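Local coordinates for protein phosphinothricin N-acetyltransferase (Brucella ovis, PDB 5DWM) that probably transfers an acetyl group from acetyl-CoA to an amine acceptor, as an N-acetyltransferase of the GNAT family named for acetylating phosphinothricin, at residues I26-S37 with S93-K101; G106-I114 with K140-T148. One frame throughout, in Å; residues are numbered along the deposited sequence.

Contact 1. Residues I26-S37 with S93-K101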
ATOM      1  N   ILE A  26      11.044  18.142  12.160  1.00 14.57           N
ATOM      2  CA  ILE A  26       9.745  18.367  11.527  1.00 15.09           C
ATOM      3  C   ILE A  26       8.889  17.111  11.620  1.00 15.03           C
ATOM      4  O   ILE A  26       7.715  17.159  12.003  1.00 15.66           O
ATOM      5  CB  ILE A  26       9.939  18.808  10.066  1.00 16.03           C
ATOM      6  CG1 ILE A  26      10.579  20.201  10.025  1.00 16.73           C
ATOM      7  CG2 ILE A  26       8.615  18.797   9.306  1.00 17.35           C
ATOM      8  CD1 ILE A  26      10.969  20.658   8.634  1.00 18.56           C
ATOM      9  N   TYR A  27       9.466  15.965  11.263  1.00 14.00           N
ATOM     10  CA  TYR A  27       8.697  14.725  11.300  1.00 13.47           C
ATOM     11  C   TYR A  27       8.314  14.352  12.731  1.00 14.60           C
ATOM     12  O   TYR A  27       7.212  13.828  12.961  1.00 14.72           O
ATOM     13  CB  TYR A  27       9.467  13.598  10.599  1.00 13.60           C
ATOM     14  CG  TYR A  27       8.634  12.349  10.398  1.00 13.20           C
ATOM     15  CD1 TYR A  27       7.448  12.393   9.673  1.00 14.05           C
ATOM     16  CD2 TYR A  27       9.018  11.138  10.954  1.00 13.51           C
ATOM     17  CE1 TYR A  27       6.662  11.261   9.508  1.00 13.80           C
ATOM     18  CE2 TYR A  27       8.236   9.990  10.794  1.00 13.31           C
ATOM     19  CZ  TYR A  27       7.059  10.073  10.069  1.00 12.63           C
ATOM     20  OH  TYR A  27       6.274   8.966   9.887  1.00 14.17           O
ATOM     21  N   THR A  28       9.195  14.625  13.701  1.00 14.67           N
ATOM     22  CA  THR A  28       8.873  14.346  15.100  1.00 15.05           C
ATOM     23  C   THR A  28       7.586  15.051  15.517  1.00 15.47           C
ATOM     24  O   THR A  28       6.704  14.446  16.138  1.00 16.39           O
ATOM     25  CB  THR A  28      10.046  14.756  15.995  1.00 16.34           C
ATOM     26  OG1 THR A  28      11.142  13.857  15.781  1.00 18.45           O
ATOM     27  CG2 THR A  28       9.649  14.748  17.484  1.00 18.11           C
ATOM     28  N   GLN A  29       7.459  16.338  15.178  1.00 15.95           N
ATOM     29  CA  GLN A  29       6.236  17.064  15.518  1.00 16.50           C
ATOM     30  C   GLN A  29       5.021  16.484  14.806  1.00 15.41           C
ATOM     31  O   GLN A  29       3.939  16.376  15.399  1.00 18.22           O
ATOM     32  CB  GLN A  29       6.392  18.554  15.201  1.00 18.77           C
ATOM     33  CG  GLN A  29       7.355  19.267  16.131  1.00 22.34           C
ATOM     34  CD  GLN A  29       7.103  18.910  17.583  1.00 26.53           C
ATOM     35  OE1 GLN A  29       5.996  19.088  18.092  1.00 29.00           O
ATOM     36  NE2 GLN A  29       8.126  18.375  18.250  1.00 27.07           N
ATOM     37  N   ALA A  30       5.175  16.108  13.533  1.00 15.47           N
ATOM     38  CA  ALA A  30       4.082  15.461  12.811  1.00 15.97           C
ATOM     39  C   ALA A  30       3.638  14.171  13.497  1.00 16.28           C
ATOM     40  O   ALA A  30       2.436  13.914  13.640  1.00 18.03           O
ATOM     41  CB  ALA A  30       4.517  15.168  11.378  1.00 16.53           C
ATOM     42  N   VAL A  31       4.597  13.359  13.944  1.00 14.96           N
ATOM     43  CA  VAL A  31       4.260  12.093  14.588  1.00 15.18           C
ATOM     44  C   VAL A  31       3.553  12.338  15.912  1.00 16.98           C
ATOM     45  O   VAL A  31       2.550  11.684  16.229  1.00 17.38           O
ATOM     46  CB  VAL A  31       5.532  11.239  14.759  1.00 14.56           C
ATOM     47  CG1 VAL A  31       5.275  10.065  15.691  1.00 15.93           C
ATOM     48  CG2 VAL A  31       6.037  10.756  13.404  1.00 14.21           C
ATOM     49  N   LEU A  32       4.057  13.291  16.702  1.00 17.59           N
ATOM     50  CA  LEU A  32       3.548  13.490  18.057  1.00 18.64           C
ATOM     51  C   LEU A  32       2.206  14.212  18.071  1.00 20.24           C
ATOM     52  O   LEU A  32       1.336  13.882  18.884  1.00 22.40           O
ATOM     53  CB  LEU A  32       4.565  14.265  18.891  1.00 18.85           C
ATOM     54  CG  LEU A  32       5.857  13.522  19.231  1.00 19.94           C
ATOM     55  CD1 LEU A  32       6.832  14.414  19.982  1.00 20.96           C
ATOM     56  CD2 LEU A  32       5.537  12.264  20.027  1.00 22.60           C
ATOM     57  N   THR A  33       2.019  15.195  17.188  1.00 22.04           N
ATOM     58  CA  THR A  33       0.852  16.067  17.238  1.00 23.60           C
ATOM     59  C   THR A  33      -0.131  15.866  16.094  1.00 24.56           C
ATOM     60  O   THR A  33      -1.190  16.500  16.106  1.00 28.59           O
ATOM     61  CB  THR A  33       1.272  17.547  17.237  1.00 25.79           C
ATOM     62  OG1 THR A  33       1.757  17.909  15.935  1.00 26.88           O
ATOM     63  CG2 THR A  33       2.361  17.802  18.261  1.00 27.18           C
ATOM     64  N   GLY A  34       0.176  15.025  15.100  1.00 22.40           N
ATOM     65  CA  GLY A  34      -0.644  14.931  13.915  1.00 19.70           C
ATOM     66  C   GLY A  34      -1.035  13.493  13.626  1.00 21.45           C
ATOM     67  O   GLY A  34      -0.562  12.552  14.267  1.00 22.50           O
ATOM     68  N   THR A  35      -1.920  13.345  12.641  1.00 22.14           N
ATOM     69  CA  THR A  35      -2.419  12.032  12.256  1.00 23.21           C
ATOM     70  C   THR A  35      -2.202  11.728  10.782  1.00 22.60           C
ATOM     71  O   THR A  35      -2.740  10.729  10.281  1.00 24.50           O
ATOM     72  CB  THR A  35      -3.885  11.858  12.658  1.00 25.87           C
ATOM     73  OG1 THR A  35      -4.638  13.018  12.269  1.00 27.85           O
ATOM     74  CG2 THR A  35      -4.003  11.651  14.155  1.00 27.30           C
ATOM     75  N   GLY A  36      -1.415  12.547  10.075  1.00 19.62           N
ATOM     76  CA  GLY A  36      -1.002  12.168   8.737  1.00 19.06           C
ATOM     77  C   GLY A  36      -0.024  11.010   8.765  1.00 18.96           C
ATOM     78  O   GLY A  36      -0.059  10.128   7.901  1.00 20.71           O
ATOM     79  N   SER A  37       0.854  10.992   9.758  1.00 17.51           N
ATOM     80  CA  SER A  37       1.740   9.863   9.984  1.00 15.02           C
ATOM     81  C   SER A  37       1.041   8.813  10.833  1.00 15.55           C
ATOM     82  O   SER A  37       0.406   9.136  11.840  1.00 17.22           O
ATOM     83  CB  SER A  37       2.996  10.322  10.720  1.00 16.31           C
ATOM     84  OG  SER A  37       3.792   9.208  11.083  1.00 16.37           O
ATOM     85  N   SER A  93       5.215  12.076  -0.474  1.00 15.39           N
ATOM     86  CA  SER A  93       5.197  12.311   0.966  1.00 15.60           C
ATOM     87  C   SER A  93       5.665  13.735   1.215  1.00 14.68           C
ATOM     88  O   SER A  93       6.695  14.142   0.675  1.00 16.56           O
ATOM     89  CB  SER A  93       6.158  11.352   1.671  1.00 18.91           C
ATOM     90  OG  SER A  93       5.706  10.017   1.539  1.00 20.60           O
ATOM     91  N   ILE A  94       4.918  14.492   2.018  1.00 15.37           N
ATOM     92  CA  ILE A  94       5.205  15.906   2.247  1.00 14.96           C
ATOM     93  C   ILE A  94       4.946  16.208   3.714  1.00 14.44           C
ATOM     94  O   ILE A  94       3.875  15.878   4.235  1.00 15.84           O
ATOM     95  CB  ILE A  94       4.307  16.834   1.404  1.00 19.13           C
ATOM     96  CG1 ILE A  94       4.309  16.457  -0.077  1.00 23.59           C
ATOM     97  CG2 ILE A  94       4.750  18.286   1.568  1.00 19.32           C
ATOM     98  CD1 ILE A  94       3.310  17.246  -0.888  1.00 27.30           C
ATOM     99  N   TYR A  95       5.898  16.879   4.364  1.00 14.42           N
ATOM    100  CA  TYR A  95       5.733  17.332   5.739  1.00 14.23           C
ATOM    101  C   TYR A  95       6.267  18.746   5.885  1.00 14.87           C
ATOM    102  O   TYR A  95       7.330  19.072   5.350  1.00 17.38           O
ATOM    103  CB  TYR A  95       6.448  16.408   6.731  1.00 15.76           C
ATOM    104  CG  TYR A  95       5.705  15.107   6.919  1.00 16.21           C
ATOM    105  CD1 TYR A  95       4.638  15.022   7.801  1.00 17.80           C
ATOM    106  CD2 TYR A  95       6.050  13.974   6.197  1.00 17.66           C
ATOM    107  CE1 TYR A  95       3.946  13.840   7.978  1.00 19.29           C
ATOM    108  CE2 TYR A  95       5.358  12.778   6.365  1.00 19.46           C
ATOM    109  CZ  TYR A  95       4.307  12.719   7.258  1.00 19.19           C
ATOM    110  OH  TYR A  95       3.614  11.540   7.432  1.00 22.24           O
ATOM    111  N   ILE A  96       5.536  19.567   6.636  1.00 15.67           N
ATOM    112  CA  ILE A  96       5.851  20.977   6.811  1.00 15.82           C
ATOM    113  C   ILE A  96       6.071  21.253   8.296  1.00 16.21           C
ATOM    114  O   ILE A  96       5.386  20.677   9.152  1.00 16.64           O
ATOM    115  CB  ILE A  96       4.714  21.858   6.249  1.00 18.14           C
ATOM    116  CG1 ILE A  96       4.394  21.480   4.795  1.00 20.55           C
ATOM    117  CG2 ILE A  96       5.067  23.330   6.347  1.00 19.07           C
ATOM    118  CD1 ILE A  96       5.508  21.755   3.806  1.00 22.86           C
ATOM    119  N   ALA A  97       7.036  22.122   8.596  1.00 16.45           N
ATOM    120  CA  ALA A  97       7.253  22.552   9.976  1.00 17.52           C
ATOM    121  C   ALA A  97       5.992  23.220  10.520  1.00 19.42           C
ATOM    122  O   ALA A  97       5.310  23.947   9.786  1.00 19.88           O
ATOM    123  CB  ALA A  97       8.425  23.536  10.055  1.00 17.68           C
ATOM    124  N   PRO A  98       5.654  23.005  11.796  1.00 22.97           N
ATOM    125  CA  PRO A  98       4.408  23.587  12.324  1.00 25.70           C
ATOM    126  C   PRO A  98       4.323  25.090  12.166  1.00 27.87           C
ATOM    127  O   PRO A  98       3.256  25.616  11.826  1.00 29.11           O
ATOM    128  CB  PRO A  98       4.430  23.170  13.801  1.00 26.61           C
ATOM    129  CG  PRO A  98       5.240  21.926  13.820  1.00 27.26           C
ATOM    130  CD  PRO A  98       6.315  22.137  12.785  1.00 24.53           C
ATOM    131  N   ASP A  99       5.420  25.803  12.381  1.00 28.54           N
ATOM    132  CA  ASP A  99       5.369  27.256  12.281  1.00 30.06           C
ATOM    133  C   ASP A  99       5.437  27.763  10.847  1.00 28.35           C
ATOM    134  O   ASP A  99       5.419  28.979  10.635  1.00 29.95           O
ATOM    135  CB  ASP A  99       6.459  27.893  13.144  1.00 34.37           C
ATOM    136  CG  ASP A  99       7.844  27.394  12.805  1.00 39.16           C
ATOM    137  OD1 ASP A  99       7.973  26.262  12.286  1.00 41.19           O
ATOM    138  OD2 ASP A  99       8.814  28.137  13.071  1.00 41.97           O
ATOM    139  N   ALA A 100       5.498  26.869   9.861  1.00 25.19           N
ATOM    140  CA  ALA A 100       5.528  27.258   8.459  1.00 25.35           C
ATOM    141  C   ALA A 100       4.250  26.888   7.719  1.00 25.78           C
ATOM    142  O   ALA A 100       4.183  27.045   6.498  1.00 26.00           O
ATOM    143  CB  ALA A 100       6.750  26.655   7.758  1.00 25.96           C
ATOM    144  N   LYS A 101       3.235  26.399   8.424  1.00 26.62           N
ATOM    145  CA  LYS A 101       2.020  25.965   7.753  1.00 29.48           C
ATOM    146  C   LYS A 101       1.176  27.164   7.326  1.00 29.61           C
ATOM    147  O   LYS A 101       1.238  28.246   7.920  1.00 30.37           O
ATOM    148  CB  LYS A 101       1.233  24.998   8.637  1.00 31.54           C
ATOM    149  CG  LYS A 101       1.919  23.632   8.743  1.00 33.56           C
ATOM    150  CD  LYS A 101       1.263  22.717   9.759  1.00 35.66           C
ATOM    151  CE  LYS A 101       1.975  21.367   9.801  1.00 36.37           C
ATOM    152  NZ  LYS A 101       1.394  20.467  10.832  1.00 37.57           N
TER
HETATM  153  O   HOH W   1       5.493  18.900  11.398  1.00 25.53           O

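Contact 2. Residues G106-I114 with K140-T148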
ATOM      1  N   GLY A 106       3.873  23.746   1.010  1.00 16.85           N
ATOM      2  CA  GLY A 106       3.506  22.454   0.460  1.00 17.69           C
ATOM      3  C   GLY A 106       3.321  22.504  -1.043  1.00 18.44           C
ATOM      4  O   GLY A 106       3.765  21.606  -1.763  1.00 18.50           O
ATOM      5  N   LYS A 107       2.692  23.570  -1.542  1.00 17.61           N
ATOM      6  CA  LYS A 107       2.480  23.679  -2.982  0.56 18.50           C
ATOM      7  C   LYS A 107       3.797  23.836  -3.730  1.00 18.36           C
ATOM      8  O   LYS A 107       3.985  23.237  -4.793  1.00 19.33           O
ATOM      9  CB  LYS A 107       1.537  24.841  -3.291  0.56 19.39           C
ATOM     10  CG  LYS A 107       0.106  24.598  -2.872  0.56 20.29           C
ATOM     11  CD  LYS A 107      -0.778  25.793  -3.151  0.56 20.98           C
ATOM     12  CE  LYS A 107      -0.605  26.881  -2.095  0.56 21.53           C
ATOM     13  NZ  LYS A 107      -1.562  28.009  -2.290  0.56 22.09           N
ATOM     14  N   LEU A 108       4.720  24.650  -3.197  1.00 17.90           N
ATOM     15  CA  LEU A 108       6.021  24.791  -3.847  1.00 18.13           C
ATOM     16  C   LEU A 108       6.741  23.455  -3.915  1.00 19.64           C
ATOM     17  O   LEU A 108       7.318  23.106  -4.952  1.00 20.61           O
ATOM     18  CB  LEU A 108       6.896  25.800  -3.103  1.00 19.81           C
ATOM     19  CG  LEU A 108       6.517  27.265  -3.165  1.00 20.99           C
ATOM     20  CD1 LEU A 108       7.495  28.057  -2.294  1.00 22.62           C
ATOM     21  CD2 LEU A 108       6.530  27.755  -4.617  1.00 22.23           C
ATOM     22  N   LEU A 109       6.706  22.692  -2.818  1.00 18.37           N
ATOM     23  CA  LEU A 109       7.388  21.405  -2.773  1.00 17.99           C
ATOM     24  C   LEU A 109       6.750  20.419  -3.738  1.00 18.64           C
ATOM     25  O   LEU A 109       7.449  19.733  -4.489  1.00 19.65           O
ATOM     26  CB  LEU A 109       7.349  20.841  -1.348  1.00 17.02           C
ATOM     27  CG  LEU A 109       8.404  21.396  -0.401  1.00 17.17           C
ATOM     28  CD1 LEU A 109       8.086  21.045   1.043  1.00 17.48           C
ATOM     29  CD2 LEU A 109       9.773  20.889  -0.780  1.00 18.78           C
ATOM     30  N   LEU A 110       5.418  20.319  -3.711  1.00 17.42           N
ATOM     31  CA  LEU A 110       4.742  19.303  -4.512  1.00 18.31           C
ATOM     32  C   LEU A 110       4.834  19.626  -5.998  1.00 18.51           C
ATOM     33  O   LEU A 110       5.014  18.720  -6.819  1.00 18.16           O
ATOM     34  CB  LEU A 110       3.291  19.141  -4.056  1.00 18.72           C
ATOM     35  CG  LEU A 110       2.434  18.063  -4.722  1.00 20.57           C
ATOM     36  CD1 LEU A 110       3.122  16.694  -4.689  1.00 21.15           C
ATOM     37  CD2 LEU A 110       1.065  17.995  -4.052  1.00 20.41           C
ATOM     38  N   ARG A 111       4.744  20.910  -6.361  1.00 19.07           N
ATOM     39  CA  ARG A 111       4.928  21.269  -7.763  1.00 22.08           C
ATOM     40  C   ARG A 111       6.284  20.797  -8.273  1.00 21.37           C
ATOM     41  O   ARG A 111       6.379  20.213  -9.362  1.00 20.92           O
ATOM     42  CB  ARG A 111       4.759  22.776  -7.959  1.00 25.94           C
ATOM     43  CG  ARG A 111       5.055  23.214  -9.378  1.00 34.83           C
ATOM     44  CD  ARG A 111       4.474  24.582  -9.685  1.00 42.77           C
ATOM     45  NE  ARG A 111       3.018  24.578  -9.606  1.00 49.99           N
ATOM     46  CZ  ARG A 111       2.314  25.280  -8.725  1.00 55.26           C
ATOM     47  NH1 ARG A 111       2.936  26.061  -7.849  1.00 57.28           N
ATOM     48  NH2 ARG A 111       0.990  25.213  -8.728  1.00 56.70           N
ATOM     49  N   GLU A 112       7.345  21.015  -7.492  1.00 20.66           N
ATOM     50  CA  GLU A 112       8.669  20.604  -7.950  1.00 19.85           C
ATOM     51  C   GLU A 112       8.818  19.086  -7.922  1.00 19.51           C
ATOM     52  O   GLU A 112       9.451  18.504  -8.813  1.00 19.65           O
ATOM     53  CB  GLU A 112       9.760  21.308  -7.140  1.00 20.96           C
ATOM     54  CG  GLU A 112      11.190  21.010  -7.593  1.00 21.56           C
ATOM     55  CD  GLU A 112      11.477  21.429  -9.028  1.00 24.55           C
ATOM     56  OE1 GLU A 112      12.410  20.860  -9.641  1.00 26.61           O
ATOM     57  OE2 GLU A 112      10.771  22.320  -9.544  1.00 26.47           O
ATOM     58  N   LEU A 113       8.224  18.422  -6.920  1.00 19.30           N
ATOM     59  CA  LEU A 113       8.268  16.964  -6.876  1.00 18.79           C
ATOM     60  C   LEU A 113       7.577  16.360  -8.094  1.00 19.49           C
ATOM     61  O   LEU A 113       8.092  15.412  -8.702  1.00 18.59           O
ATOM     62  CB  LEU A 113       7.625  16.459  -5.587  1.00 18.52           C
ATOM     63  CG  LEU A 113       7.852  14.978  -5.301  1.00 18.57           C
ATOM     64  CD1 LEU A 113       9.281  14.723  -4.866  1.00 20.39           C
ATOM     65  CD2 LEU A 113       6.884  14.478  -4.245  1.00 18.63           C
ATOM     66  N   ILE A 114       6.412  16.908  -8.469  1.00 18.95           N
ATOM     67  CA  ILE A 114       5.719  16.468  -9.679  1.00 18.98           C
ATOM     68  C   ILE A 114       6.627  16.604 -10.891  1.00 19.16           C
ATOM     69  O   ILE A 114       6.705  15.698 -11.733  1.00 19.19           O
ATOM     70  CB  ILE A 114       4.400  17.249  -9.861  1.00 18.96           C
ATOM     71  CG1 ILE A 114       3.386  16.879  -8.774  1.00 19.72           C
ATOM     72  CG2 ILE A 114       3.821  17.026 -11.258  1.00 20.15           C
ATOM     73  CD1 ILE A 114       2.182  17.819  -8.735  1.00 20.92           C
ATOM     74  N   LYS A 140      -6.587  19.292   0.456  1.00 26.27           N
ATOM     75  CA  LYS A 140      -6.714  20.507  -0.345  1.00 27.23           C
ATOM     76  C   LYS A 140      -5.440  20.795  -1.139  1.00 28.01           C
ATOM     77  O   LYS A 140      -5.506  21.237  -2.294  1.00 30.31           O
ATOM     78  CB  LYS A 140      -7.100  21.681   0.553  1.00 28.12           C
ATOM     79  N   LEU A 141      -4.267  20.544  -0.544  1.00 27.18           N
ATOM     80  CA  LEU A 141      -3.013  20.732  -1.272  1.00 25.91           C
ATOM     81  C   LEU A 141      -2.983  19.869  -2.524  1.00 24.28           C
ATOM     82  O   LEU A 141      -2.611  20.330  -3.608  1.00 26.61           O
ATOM     83  CB  LEU A 141      -1.822  20.393  -0.372  1.00 27.11           C
ATOM     84  CG  LEU A 141      -0.473  20.104  -1.052  1.00 27.30           C
ATOM     85  CD1 LEU A 141       0.058  21.305  -1.799  1.00 28.34           C
ATOM     86  CD2 LEU A 141       0.570  19.592  -0.053  1.00 26.88           C
ATOM     87  N   HIS A 142      -3.379  18.601  -2.393  1.00 21.59           N
ATOM     88  CA  HIS A 142      -3.332  17.712  -3.546  1.00 20.36           C
ATOM     89  C   HIS A 142      -4.414  18.062  -4.561  1.00 21.25           C
ATOM     90  O   HIS A 142      -4.166  18.030  -5.769  1.00 20.84           O
ATOM     91  CB  HIS A 142      -3.397  16.255  -3.087  1.00 19.22           C
ATOM     92  CG  HIS A 142      -2.122  15.768  -2.463  1.00 18.58           C
ATOM     93  ND1 HIS A 142      -1.831  15.942  -1.126  1.00 18.07           N
ATOM     94  CD2 HIS A 142      -1.047  15.146  -3.003  1.00 18.57           C
ATOM     95  CE1 HIS A 142      -0.636  15.440  -0.867  1.00 19.54           C
ATOM     96  NE2 HIS A 142      -0.141  14.946  -1.987  1.00 19.78           N
ATOM     97  N   GLU A 143      -5.613  18.415  -4.090  1.00 25.13           N
ATOM     98  CA  GLU A 143      -6.655  18.879  -5.003  1.00 26.39           C
ATOM     99  C   GLU A 143      -6.183  20.080  -5.814  1.00 27.71           C
ATOM    100  O   GLU A 143      -6.420  20.153  -7.026  1.00 29.09           O
ATOM    101  CB  GLU A 143      -7.921  19.243  -4.224  1.00 27.53           C
ATOM    102  CG  GLU A 143      -8.667  18.047  -3.660  1.00 28.85           C
ATOM    103  CD  GLU A 143      -9.871  18.451  -2.836  1.00 31.43           C
ATOM    104  OE1 GLU A 143      -9.990  19.650  -2.504  1.00 32.83           O
ATOM    105  OE2 GLU A 143     -10.697  17.565  -2.521  1.00 32.40           O
ATOM    106  N   SER A 144      -5.501  21.026  -5.165  1.00 28.61           N
ATOM    107  CA  SER A 144      -5.099  22.242  -5.862  1.00 29.75           C
ATOM    108  C   SER A 144      -4.063  21.976  -6.947  1.00 29.22           C
ATOM    109  O   SER A 144      -3.949  22.766  -7.887  1.00 31.25           O
ATOM    110  CB  SER A 144      -4.576  23.277  -4.869  1.00 31.81           C
ATOM    111  OG  SER A 144      -3.244  22.995  -4.499  1.00 33.55           O
ATOM    112  N   LEU A 145      -3.317  20.877  -6.852  1.00 27.79           N
ATOM    113  CA  LEU A 145      -2.330  20.522  -7.861  1.00 26.56           C
ATOM    114  C   LEU A 145      -2.834  19.462  -8.837  1.00 25.62           C
ATOM    115  O   LEU A 145      -2.031  18.854  -9.551  1.00 25.47           O
ATOM    116  CB  LEU A 145      -1.014  20.108  -7.207  1.00 28.92           C
ATOM    117  CG  LEU A 145      -0.194  21.363  -6.892  1.00 30.43           C
ATOM    118  CD1 LEU A 145       1.009  21.046  -6.055  1.00 32.77           C
ATOM    119  CD2 LEU A 145       0.235  22.040  -8.185  1.00 32.25           C
ATOM    120  N   GLY A 146      -4.145  19.230  -8.878  1.00 24.90           N
ATOM    121  CA  GLY A 146      -4.751  18.413  -9.908  1.00 23.09           C
ATOM    122  C   GLY A 146      -4.947  16.952  -9.568  1.00 21.67           C
ATOM    123  O   GLY A 146      -5.394  16.193 -10.435  1.00 22.49           O
ATOM    124  N   PHE A 147      -4.625  16.531  -8.353  1.00 19.91           N
ATOM    125  CA  PHE A 147      -4.897  15.154  -7.973  1.00 18.48           C
ATOM    126  C   PHE A 147      -6.403  14.942  -7.903  1.00 19.36           C
ATOM    127  O   PHE A 147      -7.165  15.848  -7.539  1.00 21.18           O
ATOM    128  CB  PHE A 147      -4.311  14.854  -6.594  1.00 17.91           C
ATOM    129  CG  PHE A 147      -2.821  14.643  -6.572  1.00 17.23           C
ATOM    130  CD1 PHE A 147      -1.940  15.703  -6.747  1.00 17.87           C
ATOM    131  CD2 PHE A 147      -2.299  13.386  -6.291  1.00 16.91           C
ATOM    132  CE1 PHE A 147      -0.574  15.497  -6.699  1.00 17.37           C
ATOM    133  CE2 PHE A 147      -0.933  13.179  -6.232  1.00 17.04           C
ATOM    134  CZ  PHE A 147      -0.066  14.236  -6.428  1.00 17.34           C
ATOM    135  N   THR A 148      -6.836  13.735  -8.250  1.00 19.08           N
ATOM    136  CA  THR A 148      -8.237  13.361  -8.155  1.00 19.49           C
ATOM    137  C   THR A 148      -8.417  12.286  -7.092  1.00 18.45           C
ATOM    138  O   THR A 148      -7.523  11.473  -6.849  1.00 17.90           O
ATOM    139  CB  THR A 148      -8.780  12.868  -9.501  1.00 23.05           C
ATOM    140  OG1 THR A 148      -8.048  11.716  -9.921  1.00 25.54           O
ATOM    141  CG2 THR A 148      -8.619  13.944 -10.560  1.00 23.79           C
TER

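Contact 1. Residues I26-S37 with S93-K101
Tyr27 OH, at the end of the ring that meets Tyr95, is gripped twice: Ser37 OG donates to Tyr27 OH at 2.8 Å, and Glu39 OE1 is its second hydrogen-bond partner. A tyrosine suits this place because its hydroxyl is held while its hydrocarbon edge packs. With CG anti to the backbone N (chi1 -170°), the ring turns its CD1–CE1 edge onto the face of Tyr95 in a T-shaped stack, planes at 77°. Tyr27 CE1 lies 3.6 Å from Tyr95 CZ, while Val31 CG2 lies over one face of the Tyr27 ring, offset from its centre. Tyr95 is further bounded by two small residues: Ala30 CB comes to 3.6 Å from Tyr95 CD1, and Ser37 CB approaches Tyr95 OH. Nearer the strand end, branched Ile26 lays CG2 3.7 Å from Ile96 C and CG1 beside Ala97 CB. No direct hydrogen bond crosses here; a water joins the two backbones instead, donating at 2.9 Å to both Ile26 O and Ile96 O. On the solvent side, the methylenes of Gln29 cross the Pro98 ring, CB 3.8 Å from Pro98 CG. Helix segment 26-33 runs at 92° to strand segment 93-96. Ile96, an acetyl-CoA-binding residue, directs its CB away from this helix, an arrangement that fits the first helix of the GNAT fold covering the cofactor-binding strand.

Contact 2. Residues G106-I114 with K140-T148
Leu110 and Leu145 form the tight middle of this contact, sliding past each other in opposite directions with Leu110 CG 3.6 Å from Leu145 CD1. Because Leu110 holds CG anti to its backbone N (chi1 -177°), its CD2 methyl extends toward the second helix and lies over one face of His142, toward the rim of the ring, in a CH-pi contact 4.0 Å from the ring centroid. That imidazole is held at both nitrogens, NE2 by Asp92 and ND1 by Ser138 O; its CD2 in turn lies over the centre of the Phe147 ring. Ile114 CD1 extends the apolar patch, 4.1 Å from Phe147 CE1. At the other end, Gly106 has no side chain, so Leu141 CD2 can come to 4.1 Å from Gly106 CA.

Gly106 and Lys107, both acetyl-CoA-binding, lie in the first turn of helix 105-119, which follows the glycine-rich GNAT loop; this helix bridges parallel strands 89-96 and 124-129 in a beta-alpha-beta crossover, and segment 140-144 of helix 136-144 crosses segment 106-114 at -49°. Helix 136-144 closes in a Schellman motif, with Gly146 at positive phi as C-prime, and Phe147, just after it, is buried with its ring against Leu110 and Ile114.

Toward solvent the packing thins. Long, flexible side chains suit this edge of the contact: Lys107, in the conformer described, lends only its aliphatic part, near Leu141 and Ser144, before its end leads away, whereas Arg111 bends at chi3 and crosses Leu145 at about a right angle, NH2 3.3 Å from Leu145 CD2. Ser144 OG is itself turned back to donate to Leu141 O.

How the contacts relate
Contact 1 closes before contact 2 opens along the chain, and their centres lie about 17 Å apart. They are joined through strand 89-96, which helix 105-119 follows in sequence, all within one GNAT domain built on a mixed sheet. The strand's alternating side chains serve both: Tyr95 faces helix 20-33, whereas Ile94 and Ile96 face helix 105-119. Ile94 CD1 packs 3.7 Å from Leu110 CB and equally close to Leu141 CD2, and Ile96 CD1 meets Leu109. Since Ile94, Ile96, Gly106 and Lys107 all bind acetyl-CoA, the two contacts back the strand and the helix start that, with the loop of Gly102 to Gly104 between them, supply the known acetyl-CoA-binding residues.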